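Local coordinates for guanylate kinase (Coxiella burnetii, PDB 3TR0), which catalyses the transfer of a phosphate from ATP to GMP, giving GDP and ADP, and so probably serves GMP recycling, at residues Lys6-Ile11 / Pro117-Ile122. Numbering follows the deposited sequence.
Sequences KANLFI and PPALSI
The carboxamide of Asn-8 reaches across to Pro-118: ND2 donates to Pro-118 O over 2.9 Å, the acceptor lying in the amide plane although the donor stands above the plane of the proline carbonyl. A first torsion of -157° carries the amide toward 117-122, and chi2 near zero (-9°) turns Asn-8 OD1 back to accept from Leu-9 N at 2.7 Å, a bent bond of 135°. Glu-187 of helix 173-187 takes a second hydrogen bond from ND2, so ND2 and OD1 both have partners, which should hold the amide's orientation. The ring of Phe-10 meets Leu-120 obliquely, Phe-10 CE1 lying 4.0 Å from Leu-120 CD1, as the two side chains run side by side beneath the same helix. This pairing belongs to the parallel five-stranded sheet of the P-loop kinase fold, where strand 9-13 lies between 99-103 and 120-125 and runs on into the predicted ATP-binding loop. Leu-120 N donates to Leu-9 O (3.1 Å) and Leu-120 O accepts from Ile-11 N (2.8 Å); Ile-122 N donates a hydrogen bond to Ile-11 O. On the other face, Ile-11 CB packs 3.9 Å from Ser-121 CB, while Ser-121 OG is hydrogen-bonded to Arg-113 of helix 106-115.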
loop_
_atom_site.group_PDB
_atom_site.type_symbol
_atom_site.label_atom_id
_atom_site.label_comp_id
_atom_site.label_asym_id
_atom_site.label_seq_id
_atom_site.Cartn_x
_atom_site.Cartn_y
_atom_site.Cartn_z
ATOM N N LYS A 6 4.269 1.668 -15.223
ATOM C CA LYS A 6 2.818 1.554 -15.206
ATOM C C LYS A 6 2.297 2.625 -14.262
ATOM O O LYS A 6 1.876 2.340 -13.139
ATOM C CB LYS A 6 2.349 0.170 -14.766
ATOM C CG LYS A 6 0.853 -0.038 -14.966
ATOM C CD LYS A 6 0.468 -1.503 -14.891
ATOM C CE LYS A 6 -1.031 -1.694 -15.078
ATOM N NZ LYS A 6 -1.812 -1.102 -13.962
ATOM N N ALA A 7 2.350 3.864 -14.733
ATOM C CA ALA A 7 2.058 5.025 -13.907
ATOM C C ALA A 7 0.595 5.068 -13.500
ATOM O O ALA A 7 -0.271 4.552 -14.200
ATOM C CB ALA A 7 2.444 6.302 -14.651
ATOM N N ASN A 8 0.327 5.701 -12.366
ATOM C CA ASN A 8 -1.017 5.734 -11.820
ATOM C C ASN A 8 -1.377 7.155 -11.416
ATOM O O ASN A 8 -0.510 8.031 -11.351
ATOM C CB ASN A 8 -1.102 4.799 -10.607
ATOM C CG ASN A 8 -2.520 4.335 -10.314
ATOM O OD1 ASN A 8 -3.482 4.820 -10.902
ATOM N ND2 ASN A 8 -2.648 3.384 -9.399
ATOM N N LEU A 9 -2.660 7.379 -11.160
ATOM C CA LEU A 9 -3.125 8.640 -10.604
ATOM C C LEU A 9 -3.329 8.489 -9.100
ATOM O O LEU A 9 -3.898 7.507 -8.642
ATOM C CB LEU A 9 -4.442 9.052 -11.258
ATOM C CG LEU A 9 -4.433 9.180 -12.784
ATOM C CD1 LEU A 9 -5.817 9.571 -13.280
ATOM C CD2 LEU A 9 -3.395 10.198 -13.227
ATOM N N PHE A 10 -2.860 9.470 -8.340
ATOM C CA PHE A 10 -3.036 9.470 -6.901
ATOM C C PHE A 10 -3.832 10.692 -6.502
ATOM O O PHE A 10 -3.328 11.812 -6.560
ATOM C CB PHE A 10 -1.682 9.453 -6.193
ATOM C CG PHE A 10 -0.922 8.172 -6.386
ATOM C CD1 PHE A 10 -1.108 7.108 -5.524
ATOM C CD2 PHE A 10 -0.041 8.024 -7.446
ATOM C CE1 PHE A 10 -0.415 5.925 -5.701
ATOM C CE2 PHE A 10 0.651 6.846 -7.627
ATOM C CZ PHE A 10 0.460 5.791 -6.756
ATOM N N ILE A 11 -5.087 10.467 -6.118
ATOM C CA ILE A 11 -5.999 11.550 -5.774
ATOM C C ILE A 11 -5.801 11.910 -4.313
ATOM O O ILE A 11 -5.819 11.037 -3.452
ATOM C CB ILE A 11 -7.465 11.124 -5.989
ATOM C CG1 ILE A 11 -7.696 10.715 -7.447
ATOM C CG2 ILE A 11 -8.418 12.245 -5.596
ATOM C CD1 ILE A 11 -8.925 9.854 -7.651
ATOM N N PRO A 117 -9.804 3.572 -13.422
ATOM C CA PRO A 117 -10.053 2.618 -12.333
ATOM C C PRO A 117 -8.866 2.323 -11.403
ATOM O O PRO A 117 -9.087 2.197 -10.201
ATOM C CB PRO A 117 -10.508 1.343 -13.066
ATOM C CG PRO A 117 -10.224 1.579 -14.522
ATOM C CD PRO A 117 -10.264 3.057 -14.722
ATOM N N PRO A 118 -7.638 2.204 -11.939
ATOM C CA PRO A 118 -6.519 1.872 -11.046
ATOM C C PRO A 118 -6.201 2.981 -10.046
ATOM O O PRO A 118 -5.446 2.740 -9.106
ATOM C CB PRO A 118 -5.339 1.699 -12.012
ATOM C CG PRO A 118 -5.961 1.431 -13.337
ATOM C CD PRO A 118 -7.211 2.249 -13.346
ATOM N N ALA A 119 -6.758 4.175 -10.253
ATOM C CA ALA A 119 -6.466 5.315 -9.385
ATOM C C ALA A 119 -6.660 5.027 -7.890
ATOM O O ALA A 119 -7.638 4.393 -7.481
ATOM C CB ALA A 119 -7.300 6.520 -9.801
ATOM N N LEU A 120 -5.719 5.504 -7.081
ATOM C CA LEU A 120 -5.823 5.388 -5.631
ATOM C C LEU A 120 -6.164 6.753 -5.054
ATOM O O LEU A 120 -5.675 7.775 -5.535
ATOM C CB LEU A 120 -4.513 4.876 -5.027
ATOM C CG LEU A 120 -4.121 3.423 -5.319
ATOM C CD1 LEU A 120 -2.889 3.040 -4.511
ATOM C CD2 LEU A 120 -5.273 2.481 -5.014
ATOM N N SER A 121 -7.011 6.778 -4.032
ATOM C CA SER A 121 -7.408 8.045 -3.435
ATOM C C SER A 121 -7.082 8.082 -1.941
ATOM O O SER A 121 -7.245 7.085 -1.231
ATOM C CB SER A 121 -8.893 8.335 -3.703
ATOM O OG SER A 121 -9.726 7.327 -3.164
ATOM N N ILE A 122 -6.594 9.235 -1.488
ATOM C CA ILE A 122 -6.174 9.435 -0.106
ATOM C C ILE A 122 -6.886 10.660 0.458
ATOM O O ILE A 122 -6.865 11.729 -0.157
ATOM C CB ILE A 122 -4.658 9.710 -0.027
ATOM C CG1 ILE A 122 -3.872 8.605 -0.732
ATOM C CG2 ILE A 122 -4.218 9.893 1.424
ATOM C CD1 ILE A 122 -2.410 8.949 -0.973
#